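Local coordinates for protein fructosyl amine:oxygen oxidoreductase (Neosartorya fumigata, PDB 4WCT) that probably catalyses the FAD-dependent oxidative deglycation of fructosyl amines (Amadori products), with molecular oxygen as the electron acceptor, at residues P303-F308 with Q445-D450; E333-D338 with G436-I441; A355-D360 with D450-I455. One frame throughout, in Å; residues are numbered along the deposited sequence.

Contact 1: P303-F308 with Q445-D450; sequences PGYCNF and QQVGED
Asn307 OD1 receives the side-chain amide of Gln445 through the one hydrogen bond that crosses this contact, NE2 to OD1 at 2.8 Å. The bond is almost straight (174° at the hydrogen) and lies in the amide plane of Gln445, whereas the two amide groups are turned 47° against each other. The other polar atom of the same Asn307 amide, ND2, donates to Val321 O, so both are used and the flip of the group is fixed. Chi1 of Gln445 sets CG beside its own backbone N, 3.4 Å from Phe308 O, and the bend at chi2 (-69°) then turns the amide so that NE2 reaches Asn307. Further along the tail, a methyl of Val447 meets the Tyr305 ring obliquely, CG2 to CE1 at 4.3 Å; Phe444 stacks on that ring, and Glu331 binds its hydroxyl. Asp443 OD2 links the two backbones by accepting from both Phe308 N and Gln445 N. The principle illustrated is that of a tail fastened where a sheet partner ends: just past strand 442-443, which runs parallel to strand 295-310, a side-chain amide bond takes over from backbone pairing, at the large mixed sheet of this FAD-dependent oxidoreductase fold.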
loop_
_atom_site.group_PDB
_atom_site.type_symbol
_atom_site.label_atom_id
_atom_site.label_comp_id
_atom_site.label_asym_id
_atom_site.label_seq_id
_atom_site.Cartn_x
_atom_site.Cartn_y
_atom_site.Cartn_z
ATOM N N PRO A 303 -6.790 3.548 12.728
ATOM C CA PRO A 303 -5.639 2.660 12.828
ATOM C C PRO A 303 -5.737 1.326 12.100
ATOM O O PRO A 303 -4.718 0.630 11.973
ATOM C CB PRO A 303 -5.467 2.462 14.342
ATOM C CG PRO A 303 -6.128 3.660 14.945
ATOM C CD PRO A 303 -7.299 3.948 14.058
ATOM N N GLY A 304 -6.926 1.009 11.581
ATOM C CA GLY A 304 -7.108 -0.201 10.805
ATOM C C GLY A 304 -8.075 -1.183 11.427
ATOM O O GLY A 304 -8.349 -1.145 12.657
ATOM N N TYR A 305 -8.678 -1.991 10.562
ATOM C CA TYR A 305 -9.437 -3.159 10.955
ATOM C C TYR A 305 -8.610 -4.438 10.764
ATOM O O TYR A 305 -8.013 -4.690 9.701
ATOM C CB TYR A 305 -10.677 -3.285 10.069
ATOM C CG TYR A 305 -11.742 -2.245 10.263
ATOM C CD1 TYR A 305 -12.780 -2.445 11.164
ATOM C CD2 TYR A 305 -11.767 -1.107 9.468
ATOM C CE1 TYR A 305 -13.823 -1.536 11.268
ATOM C CE2 TYR A 305 -12.762 -0.167 9.610
ATOM C CZ TYR A 305 -13.773 -0.376 10.529
ATOM O OH TYR A 305 -14.788 0.566 10.641
ATOM N N CYS A 306 -8.600 -5.282 11.771
ATOM C CA CYS A 306 -8.138 -6.652 11.584
ATOM C C CYS A 306 -9.336 -7.586 11.636
ATOM O O CYS A 306 -10.480 -7.164 11.873
ATOM C CB CYS A 306 -7.113 -7.016 12.671
ATOM S SG CYS A 306 -5.600 -6.062 12.665
ATOM N N ASN A 307 -9.114 -8.837 11.237
ATOM C CA ASN A 307 -10.181 -9.838 11.290
ATOM C C ASN A 307 -9.678 -11.011 12.119
ATOM O O ASN A 307 -9.013 -11.911 11.601
ATOM C CB ASN A 307 -10.569 -10.295 9.889
ATOM C CG ASN A 307 -11.698 -11.277 9.904
ATOM O OD1 ASN A 307 -12.689 -11.073 10.603
ATOM N ND2 ASN A 307 -11.564 -12.358 9.151
ATOM N N PHE A 308 -9.812 -10.875 13.437
ATOM C CA PHE A 308 -9.063 -11.698 14.383
ATOM C C PHE A 308 -9.744 -13.057 14.578
ATOM O O PHE A 308 -10.897 -13.131 15.004
ATOM C CB PHE A 308 -8.930 -11.010 15.729
ATOM C CG PHE A 308 -7.964 -9.862 15.749
ATOM C CD1 PHE A 308 -6.643 -10.028 15.355
ATOM C CD2 PHE A 308 -8.359 -8.626 16.200
ATOM C CE1 PHE A 308 -5.759 -8.983 15.350
ATOM C CE2 PHE A 308 -7.434 -7.575 16.285
ATOM C CZ PHE A 308 -6.151 -7.747 15.853
ATOM N N GLN A 445 -14.713 -9.047 13.177
ATOM C CA GLN A 445 -15.553 -10.048 13.846
ATOM C C GLN A 445 -16.575 -9.376 14.760
ATOM O O GLN A 445 -17.518 -10.034 15.187
ATOM C CB GLN A 445 -14.703 -11.028 14.635
ATOM C CG GLN A 445 -13.850 -11.935 13.755
ATOM C CD GLN A 445 -14.670 -12.942 12.975
ATOM O OE1 GLN A 445 -15.478 -13.680 13.556
ATOM N NE2 GLN A 445 -14.585 -12.878 11.647
ATOM N N GLN A 446 -16.356 -8.102 15.088
ATOM C CA GLN A 446 -17.309 -7.329 15.893
ATOM C C GLN A 446 -18.152 -6.372 15.067
ATOM O O GLN A 446 -18.920 -5.583 15.618
ATOM C CB GLN A 446 -16.556 -6.570 16.982
ATOM C CG GLN A 446 -15.853 -7.496 17.959
ATOM C CD GLN A 446 -15.036 -6.767 19.015
ATOM O OE1 GLN A 446 -14.377 -5.764 18.740
ATOM N NE2 GLN A 446 -15.025 -7.317 20.225
ATOM N N VAL A 447 -18.100 -6.512 13.742
ATOM C CA VAL A 447 -18.922 -5.698 12.844
ATOM C C VAL A 447 -20.102 -6.544 12.437
ATOM O O VAL A 447 -19.940 -7.605 11.884
ATOM C CB VAL A 447 -18.136 -5.184 11.599
ATOM C CG1 VAL A 447 -19.029 -4.356 10.697
ATOM C CG2 VAL A 447 -16.938 -4.343 12.034
ATOM N N GLY A 448 -21.311 -6.055 12.724
ATOM C CA GLY A 448 -22.515 -6.811 12.412
ATOM C C GLY A 448 -22.675 -7.055 10.926
ATOM O O GLY A 448 -22.338 -6.204 10.110
ATOM N N GLU A 449 -23.387 -8.114 10.577
ATOM C CA GLU A 449 -23.690 -8.390 9.186
ATOM C C GLU A 449 -24.492 -7.278 8.529
ATOM O O GLU A 449 -24.361 -7.048 7.331
ATOM C CB GLU A 449 -24.448 -9.726 9.050
ATOM C CG GLU A 449 -23.539 -10.940 9.124
ATOM C CD GLU A 449 -24.253 -12.193 9.600
ATOM O OE1 GLU A 449 -25.023 -12.775 8.805
ATOM O OE2 GLU A 449 -24.019 -12.616 10.756
ATOM N N ASP A 450 -25.307 -6.570 9.309
ATOM C CA ASP A 450 -26.164 -5.538 8.778
ATOM C C ASP A 450 -25.565 -4.144 8.949
ATOM O O ASP A 450 -26.224 -3.139 8.705
ATOM C CB ASP A 450 -27.541 -5.577 9.451
ATOM C CG ASP A 450 -27.464 -5.369 10.941
ATOM O OD1 ASP A 450 -26.347 -5.276 11.502
ATOM O OD2 ASP A 450 -28.517 -5.489 11.578
#

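Contact 2: E333-D338 with G436-I441; sequences EARARD and GGPDRI
Arg335 reaches out from helix 330-343 to lie across the type II' beta turn Gly436-Asp439, and its long chain and the Pro438 ring meet at about a right angle. The touch is van der Waals, with no hydrogen bond across: Arg335 CD rests 3.6 Å from Gly437 CA, and NH1 of the guanidinium stands 4.0 Å from Pro438 CD. Gly437 occupies the second position of the turn with a positive phi of 59°, a conformation that suits glycine, and thereby presents a bare alpha carbon to the arginine. A bend at chi3 (-61°) turns the guanidinium away from the line of its own chain. Two of its nitrogens are engaged elsewhere, NE in a salt bridge with Asp300 and NH2 with the Tyr305 hydroxyl, so the group bridges helix and strand 295-310 while CD and NH1 meet the turn. With only 85 Å² buried, this is a light surface contact, and each partner also carries bonds of its own. Within the helix, Arg337 grips Glu333 side-on, one turn back: NE and NH2 both point at OE2, which lies in the guanidinium plane, and NH2 bonds to it at 2.8 Å. Within the turn, Asp439 N returns to Gly436 O at 3.0 Å, and Pro438 CB sits over one face of the Arg440 guanidinium, toward its rim. A side-chain bond completes the turn: Gly436 N donates to Asp439 OD1 at 3.1 Å, arriving from above the carboxylate plane.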
loop_
_atom_site.group_PDB
_atom_site.type_symbol
_atom_site.label_atom_id
_atom_site.label_comp_id
_atom_site.label_asym_id
_atom_site.label_seq_id
_atom_site.Cartn_x
_atom_site.Cartn_y
_atom_site.Cartn_z
ATOM N N GLU A 333 -18.152 4.800 6.448
ATOM C CA GLU A 333 -18.875 5.771 5.641
ATOM C C GLU A 333 -19.141 7.064 6.415
ATOM O O GLU A 333 -18.896 8.175 5.910
ATOM C CB GLU A 333 -20.188 5.196 5.123
ATOM C CG GLU A 333 -21.051 6.255 4.429
ATOM C CD GLU A 333 -22.433 5.773 4.045
ATOM O OE1 GLU A 333 -22.920 4.746 4.592
ATOM O OE2 GLU A 333 -23.096 6.500 3.279
ATOM N N ALA A 334 -19.539 6.943 7.687
ATOM C CA ALA A 334 -19.836 8.127 8.484
ATOM C C ALA A 334 -18.582 8.978 8.717
ATOM O O ALA A 334 -18.665 10.207 8.688
ATOM C CB ALA A 334 -20.499 7.741 9.802
ATOM N N ARG A 335 -17.433 8.331 8.914
ATOM C CA ARG A 335 -16.174 9.059 9.097
ATOM C C ARG A 335 -15.784 9.787 7.809
ATOM O O ARG A 335 -15.292 10.916 7.853
ATOM C CB ARG A 335 -15.050 8.141 9.567
ATOM C CG ARG A 335 -15.211 7.674 11.001
ATOM C CD ARG A 335 -14.024 6.851 11.476
ATOM N NE ARG A 335 -13.840 5.652 10.692
ATOM C CZ ARG A 335 -14.135 4.424 11.092
ATOM N NH1 ARG A 335 -14.675 4.214 12.289
ATOM N NH2 ARG A 335 -13.883 3.394 10.282
ATOM N N ALA A 336 -16.008 9.133 6.672
ATOM C CA ALA A 336 -15.743 9.785 5.378
ATOM C C ALA A 336 -16.604 11.018 5.203
ATOM O O ALA A 336 -16.134 12.051 4.725
ATOM C CB ALA A 336 -15.950 8.841 4.204
ATOM N N ARG A 337 -17.859 10.944 5.615
ATOM C CA ARG A 337 -18.751 12.074 5.461
ATOM C C ARG A 337 -18.413 13.192 6.428
ATOM O O ARG A 337 -18.555 14.366 6.093
ATOM C CB ARG A 337 -20.204 11.631 5.625
ATOM C CG ARG A 337 -20.674 10.716 4.523
ATOM C CD ARG A 337 -22.152 10.493 4.600
ATOM N NE ARG A 337 -22.611 9.488 3.640
ATOM C CZ ARG A 337 -22.750 9.698 2.336
ATOM N NH1 ARG A 337 -22.544 10.900 1.827
ATOM N NH2 ARG A 337 -23.087 8.702 1.508
ATOM N N ASP A 338 -17.915 12.834 7.609
ATOM C CA ASP A 338 -17.376 13.810 8.551
ATOM C C ASP A 338 -16.174 14.591 7.964
ATOM O O ASP A 338 -16.135 15.820 8.029
ATOM C CB ASP A 338 -16.943 13.104 9.832
ATOM C CG ASP A 338 -16.254 14.043 10.816
ATOM O OD1 ASP A 338 -16.956 14.869 11.422
ATOM O OD2 ASP A 338 -15.003 14.026 10.930
ATOM N N GLY A 436 -7.172 8.503 14.293
ATOM C CA GLY A 436 -8.490 8.686 13.716
ATOM C C GLY A 436 -9.509 7.648 14.141
ATOM O O GLY A 436 -9.168 6.635 14.749
ATOM N N GLY A 437 -10.784 7.935 13.913
ATOM C CA GLY A 437 -11.836 7.047 14.336
ATOM C C GLY A 437 -11.804 6.817 15.831
ATOM O O GLY A 437 -11.578 7.746 16.632
ATOM N N PRO A 438 -11.892 5.556 16.233
ATOM C CA PRO A 438 -11.840 5.230 17.660
ATOM C C PRO A 438 -10.435 5.221 18.269
ATOM O O PRO A 438 -10.288 4.966 19.455
ATOM C CB PRO A 438 -12.486 3.839 17.705
ATOM C CG PRO A 438 -12.140 3.252 16.383
ATOM C CD PRO A 438 -12.149 4.375 15.399
ATOM N N ASP A 439 -9.404 5.531 17.496
ATOM C CA ASP A 439 -8.030 5.530 18.000
ATOM C C ASP A 439 -7.701 4.193 18.662
ATOM O O ASP A 439 -6.976 4.114 19.655
ATOM C CB ASP A 439 -7.781 6.702 18.946
ATOM C CG ASP A 439 -7.545 7.999 18.199
ATOM O OD1 ASP A 439 -6.715 8.009 17.269
ATOM O OD2 ASP A 439 -8.382 8.903 18.355
ATOM N N ARG A 440 -8.199 3.124 18.047
ATOM C CA ARG A 440 -7.796 1.792 18.396
ATOM C C ARG A 440 -8.004 0.890 17.188
ATOM O O ARG A 440 -8.702 1.255 16.226
ATOM C CB ARG A 440 -8.598 1.284 19.597
ATOM C CG ARG A 440 -10.048 0.977 19.341
ATOM C CD ARG A 440 -10.712 0.621 20.691
ATOM N NE ARG A 440 -12.074 0.171 20.477
ATOM C CZ ARG A 440 -13.148 0.947 20.613
ATOM N NH1 ARG A 440 -13.056 2.096 21.234
ATOM N NH2 ARG A 440 -14.334 0.494 20.270
ATOM N N ILE A 441 -7.302 -0.238 17.205
ATOM C CA ILE A 441 -7.499 -1.279 16.204
ATOM C C ILE A 441 -8.870 -1.899 16.364
ATOM O O ILE A 441 -9.301 -2.212 17.496
ATOM C CB ILE A 441 -6.434 -2.383 16.316
ATOM C CG1 ILE A 441 -5.051 -1.833 15.948
ATOM C CG2 ILE A 441 -6.819 -3.559 15.436
ATOM C CD1 ILE A 441 -4.879 -1.541 14.460
#

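Contact 3: A355-D360 with D450-I455; sequences ARICWD and DQWTKI. With FAD (flavin-adenine dinucleotide), chain C.
This is a buried apolar contact in which Ala355 and Ile357 of strand 352-362, in the mixed sheet of the FAD-dependent oxidoreductase fold, meet Trp452 and Ile455 of the C-terminal tail. Three residues of the tail, Trp452, Thr453 and Ile455, direct their side chains at the strand, and no hydrogen bond crosses. Ile455 ends on Ala355, CD1 to CB at 3.5 Å. Ile357 meets the indole of Trp452 at its edge and in its plane, CG2 to CZ3 at 3.9 Å, the two side chains crossing at about a right angle. With chi1 of Ile357 at 66°, CG1 sits between the backbone N and the carbonyl carbon, and CG2, anti to the carbonyl carbon, is the branch that reaches CZ3. Lys325 makes a cation-pi contact with Trp452, and Gln327 binds the Thr453 hydroxyl. The strand also serves the cofactor. Cys358 SG lies 2.2 Å from FAD C8M, too near for a non-bonded contact; the nature of this approach is not settled here, but the short distance is consistent with the 8-alpha-S-cysteinyl flavin link of relatives such as monomeric sarcosine oxidase. Asp360 OD2 accepts from the ribityl O3' at 2.6 Å and also from Gly387 N. Within the tail, Lys454 NZ turns back to Trp452 O at 2.8 Å, nearly in line with the carbonyl, and to Asp450 O at 3.1 Å.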
loop_
_atom_site.group_PDB
_atom_site.type_symbol
_atom_site.label_atom_id
_atom_site.label_comp_id
_atom_site.label_asym_id
_atom_site.label_seq_id
_atom_site.Cartn_x
_atom_site.Cartn_y
_atom_site.Cartn_z
ATOM N N ALA A 355 -17.585 1.285 -2.814
ATOM C CA ALA A 355 -16.789 1.272 -1.605
ATOM C C ALA A 355 -16.164 -0.112 -1.433
ATOM O O ALA A 355 -16.726 -1.117 -1.902
ATOM C CB ALA A 355 -17.643 1.621 -0.387
ATOM N N ARG A 356 -14.994 -0.172 -0.804
ATOM C CA ARG A 356 -14.405 -1.456 -0.488
ATOM C C ARG A 356 -13.481 -1.380 0.713
ATOM O O ARG A 356 -12.869 -0.318 1.015
ATOM C CB ARG A 356 -13.679 -2.082 -1.696
ATOM C CG ARG A 356 -12.275 -1.606 -1.996
ATOM C CD ARG A 356 -11.744 -2.339 -3.205
ATOM N NE ARG A 356 -10.343 -2.040 -3.542
ATOM C CZ ARG A 356 -9.289 -2.777 -3.174
ATOM N NH1 ARG A 356 -9.379 -3.762 -2.295
ATOM N NH2 ARG A 356 -8.125 -2.532 -3.724
ATOM N N ILE A 357 -13.233 -2.554 1.282
ATOM C CA ILE A 357 -12.111 -2.730 2.166
ATOM C C ILE A 357 -10.866 -3.128 1.359
ATOM O O ILE A 357 -10.973 -3.719 0.293
ATOM C CB ILE A 357 -12.402 -3.702 3.305
ATOM C CG1 ILE A 357 -12.630 -5.132 2.815
ATOM C CG2 ILE A 357 -13.594 -3.168 4.116
ATOM C CD1 ILE A 357 -12.896 -6.126 3.928
ATOM N N CYS A 358 -9.702 -2.780 1.894
ATOM C CA CYS A 358 -8.438 -2.916 1.174
ATOM C C CYS A 358 -7.412 -3.382 2.209
ATOM O O CYS A 358 -7.263 -2.740 3.260
ATOM C CB CYS A 358 -8.096 -1.532 0.599
ATOM S SG CYS A 358 -6.445 -1.274 -0.059
ATOM N N TRP A 359 -6.657 -4.436 1.903
ATOM C CA TRP A 359 -5.784 -5.056 2.872
ATOM C C TRP A 359 -4.321 -4.803 2.566
ATOM O O TRP A 359 -3.872 -5.003 1.425
ATOM C CB TRP A 359 -6.012 -6.572 2.888
ATOM C CG TRP A 359 -7.355 -6.919 3.484
ATOM C CD1 TRP A 359 -8.549 -7.045 2.832
ATOM C CD2 TRP A 359 -7.619 -7.202 4.866
ATOM N NE1 TRP A 359 -9.528 -7.393 3.712
ATOM C CE2 TRP A 359 -8.996 -7.532 4.966
ATOM C CE3 TRP A 359 -6.822 -7.309 5.990
ATOM C CZ2 TRP A 359 -9.603 -7.874 6.183
ATOM C CZ3 TRP A 359 -7.426 -7.638 7.205
ATOM C CH2 TRP A 359 -8.799 -7.896 7.294
ATOM N N ASP A 360 -3.574 -4.513 3.613
ATOM C CA ASP A 360 -2.101 -4.532 3.560
ATOM C C ASP A 360 -1.617 -5.344 4.763
ATOM O O ASP A 360 -2.426 -5.950 5.484
ATOM C CB ASP A 360 -1.574 -3.117 3.640
ATOM C CG ASP A 360 -0.181 -2.928 2.996
ATOM O OD1 ASP A 360 0.552 -3.918 2.712
ATOM O OD2 ASP A 360 0.285 -1.740 2.956
ATOM N N ASP A 450 -25.307 -6.570 9.309
ATOM C CA ASP A 450 -26.164 -5.538 8.778
ATOM C C ASP A 450 -25.565 -4.144 8.949
ATOM O O ASP A 450 -26.224 -3.139 8.705
ATOM C CB ASP A 450 -27.541 -5.577 9.451
ATOM C CG ASP A 450 -27.464 -5.369 10.941
ATOM O OD1 ASP A 450 -26.347 -5.276 11.502
ATOM O OD2 ASP A 450 -28.517 -5.489 11.578
ATOM N N GLN A 451 -24.271 -4.091 9.251
ATOM C CA GLN A 451 -23.570 -2.874 9.621
ATOM C C GLN A 451 -22.665 -2.388 8.470
ATOM O O GLN A 451 -21.709 -1.664 8.726
ATOM C CB GLN A 451 -22.700 -3.172 10.849
ATOM C CG GLN A 451 -21.869 -2.014 11.391
ATOM C CD GLN A 451 -22.713 -0.878 11.895
ATOM O OE1 GLN A 451 -23.919 -1.037 12.120
ATOM N NE2 GLN A 451 -22.098 0.307 12.033
ATOM N N TRP A 452 -22.954 -2.799 7.238
ATOM C CA TRP A 452 -22.131 -2.431 6.075
ATOM C C TRP A 452 -22.940 -1.547 5.125
ATOM O O TRP A 452 -24.177 -1.586 5.113
ATOM C CB TRP A 452 -21.677 -3.697 5.350
ATOM C CG TRP A 452 -20.758 -4.529 6.121
ATOM C CD1 TRP A 452 -21.083 -5.425 7.102
ATOM C CD2 TRP A 452 -19.339 -4.584 5.984
ATOM N NE1 TRP A 452 -19.960 -6.066 7.547
ATOM C CE2 TRP A 452 -18.871 -5.572 6.879
ATOM C CE3 TRP A 452 -18.421 -3.992 5.109
ATOM C CZ2 TRP A 452 -17.526 -5.936 6.947
ATOM C CZ3 TRP A 452 -17.111 -4.359 5.180
ATOM C CH2 TRP A 452 -16.661 -5.318 6.086
ATOM N N THR A 453 -22.244 -0.785 4.276
ATOM C CA THR A 453 -22.890 -0.130 3.160
ATOM C C THR A 453 -23.580 -1.177 2.273
ATOM O O THR A 453 -23.260 -2.383 2.321
ATOM C CB THR A 453 -21.892 0.721 2.332
ATOM O OG1 THR A 453 -20.792 -0.090 1.893
ATOM C CG2 THR A 453 -21.341 1.878 3.174
ATOM N N LYS A 454 -24.547 -0.690 1.504
ATOM C CA LYS A 454 -25.411 -1.530 0.677
ATOM C C LYS A 454 -25.463 -0.962 -0.730
ATOM O O LYS A 454 -26.474 -1.047 -1.426
ATOM C CB LYS A 454 -26.795 -1.665 1.338
ATOM C CG LYS A 454 -26.703 -2.464 2.634
ATOM C CD LYS A 454 -27.853 -2.167 3.605
ATOM C CE LYS A 454 -27.610 -2.846 4.965
ATOM N NZ LYS A 454 -26.825 -1.993 5.926
ATOM N N ILE A 455 -24.283 -0.608 -1.227
ATOM C CA ILE A 455 -24.170 -0.043 -2.551
ATOM C C ILE A 455 -24.497 -1.119 -3.569
ATOM O O ILE A 455 -23.955 -2.205 -3.514
ATOM C CB ILE A 455 -22.749 0.518 -2.808
ATOM C CG1 ILE A 455 -22.448 1.638 -1.800
ATOM C CG2 ILE A 455 -22.642 1.072 -4.230
ATOM C CD1 ILE A 455 -20.967 1.874 -1.594
HETATM P PA FAD C . -0.939 -6.174 -3.217
HETATM O O1A FAD C . -0.848 -4.992 -4.139
HETATM O O2A FAD C . -2.129 -6.358 -2.328
HETATM O O5B FAD C . -0.763 -7.446 -4.123
HETATM C C5B FAD C . -0.809 -8.753 -3.533
HETATM C C4B FAD C . -1.154 -9.749 -4.636
HETATM O O4B FAD C . -0.989 -11.109 -4.120
HETATM C C3B FAD C . -2.584 -9.639 -5.155
HETATM O O3B FAD C . -2.632 -9.453 -6.579
HETATM C C2B FAD C . -3.222 -10.969 -4.746
HETATM O O2B FAD C . -4.276 -11.429 -5.589
HETATM C C1B FAD C . -2.007 -11.897 -4.685
HETATM N N9A FAD C . -2.251 -13.070 -3.817
HETATM C C8A FAD C . -2.952 -13.117 -2.670
HETATM N N7A FAD C . -3.006 -14.384 -2.198
HETATM C C5A FAD C . -2.240 -15.128 -3.037
HETATM C C6A FAD C . -1.926 -16.546 -3.154
HETATM N N6A FAD C . -2.374 -17.425 -2.240
HETATM N N1A FAD C . -1.199 -16.927 -4.225
HETATM C C2A FAD C . -0.719 -16.076 -5.142
HETATM N N3A FAD C . -1.008 -14.764 -5.113
HETATM C C4A FAD C . -1.756 -14.270 -4.097
HETATM N N1 FAD C . 0.471 3.045 -0.152
HETATM C C2 FAD C . 1.048 4.210 -0.614
HETATM O O2 FAD C . 2.221 4.155 -0.976
HETATM N N3 FAD C . 0.334 5.327 -0.775
HETATM C C4 FAD C . -0.947 5.423 -0.361
HETATM O O4 FAD C . -1.654 6.461 -0.478
HETATM C C4X FAD C . -1.611 4.241 0.162
HETATM N N5 FAD C . -2.907 4.289 0.568
HETATM C C5X FAD C . -3.555 3.109 0.815
HETATM C C6 FAD C . -4.933 3.076 1.006
HETATM C C7 FAD C . -5.555 1.892 1.358
HETATM C C7M FAD C . -7.035 1.870 1.486
HETATM C C8 FAD C . -4.759 0.663 1.461
HETATM C C8M FAD C . -5.372 -0.649 1.789
HETATM C C9 FAD C . -3.417 0.663 1.172
HETATM C C9A FAD C . -2.770 1.852 0.905
HETATM N N10 FAD C . -1.387 1.873 0.705
HETATM C C10 FAD C . -0.805 3.051 0.234
HETATM C "C1'" FAD C . -0.508 0.720 0.839
HETATM C "C2'" FAD C . -0.245 0.015 -0.482
HETATM O "O2'" FAD C . -1.505 -0.162 -1.116
HETATM C "C3'" FAD C . 0.417 -1.338 -0.189
HETATM O "O3'" FAD C . 1.497 -1.163 0.740
HETATM C "C4'" FAD C . 0.923 -2.011 -1.468
HETATM O "O4'" FAD C . -0.071 -1.907 -2.487
HETATM C "C5'" FAD C . 1.170 -3.481 -1.156
HETATM O "O5'" FAD C . 1.687 -4.114 -2.325
HETATM P P FAD C . 1.824 -5.715 -2.361
HETATM O O1P FAD C . 2.347 -6.095 -3.728
HETATM O O2P FAD C . 2.563 -6.119 -1.108
HETATM O O3P FAD C . 0.304 -6.212 -2.226
#

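In the fold
Contacts 1 and 3 are buried and fasten successive parts of the C-terminal tail, which share Asp450, to one mixed sheet; contact 2 lies at the surface, where helix 330-343 meets the loop leading into strand 442-443. Chemistry follows place. Contact 1 relies on an amide-to-amide bond beside paired strands, contact 3 on apolar side chains between the tail and a strand that also lines the FAD pocket, and contact 2 on van der Waals touch of one arginine against a turn, with no hydrogen bond across. They also join directly: contacts 1 and 2 through Tyr305 and Arg335, contacts 1 and 3 where Val447 CG1 packs 3.7 Å from Trp452 NE1, and contacts 2 and 3 where Glu333 touches Thr453.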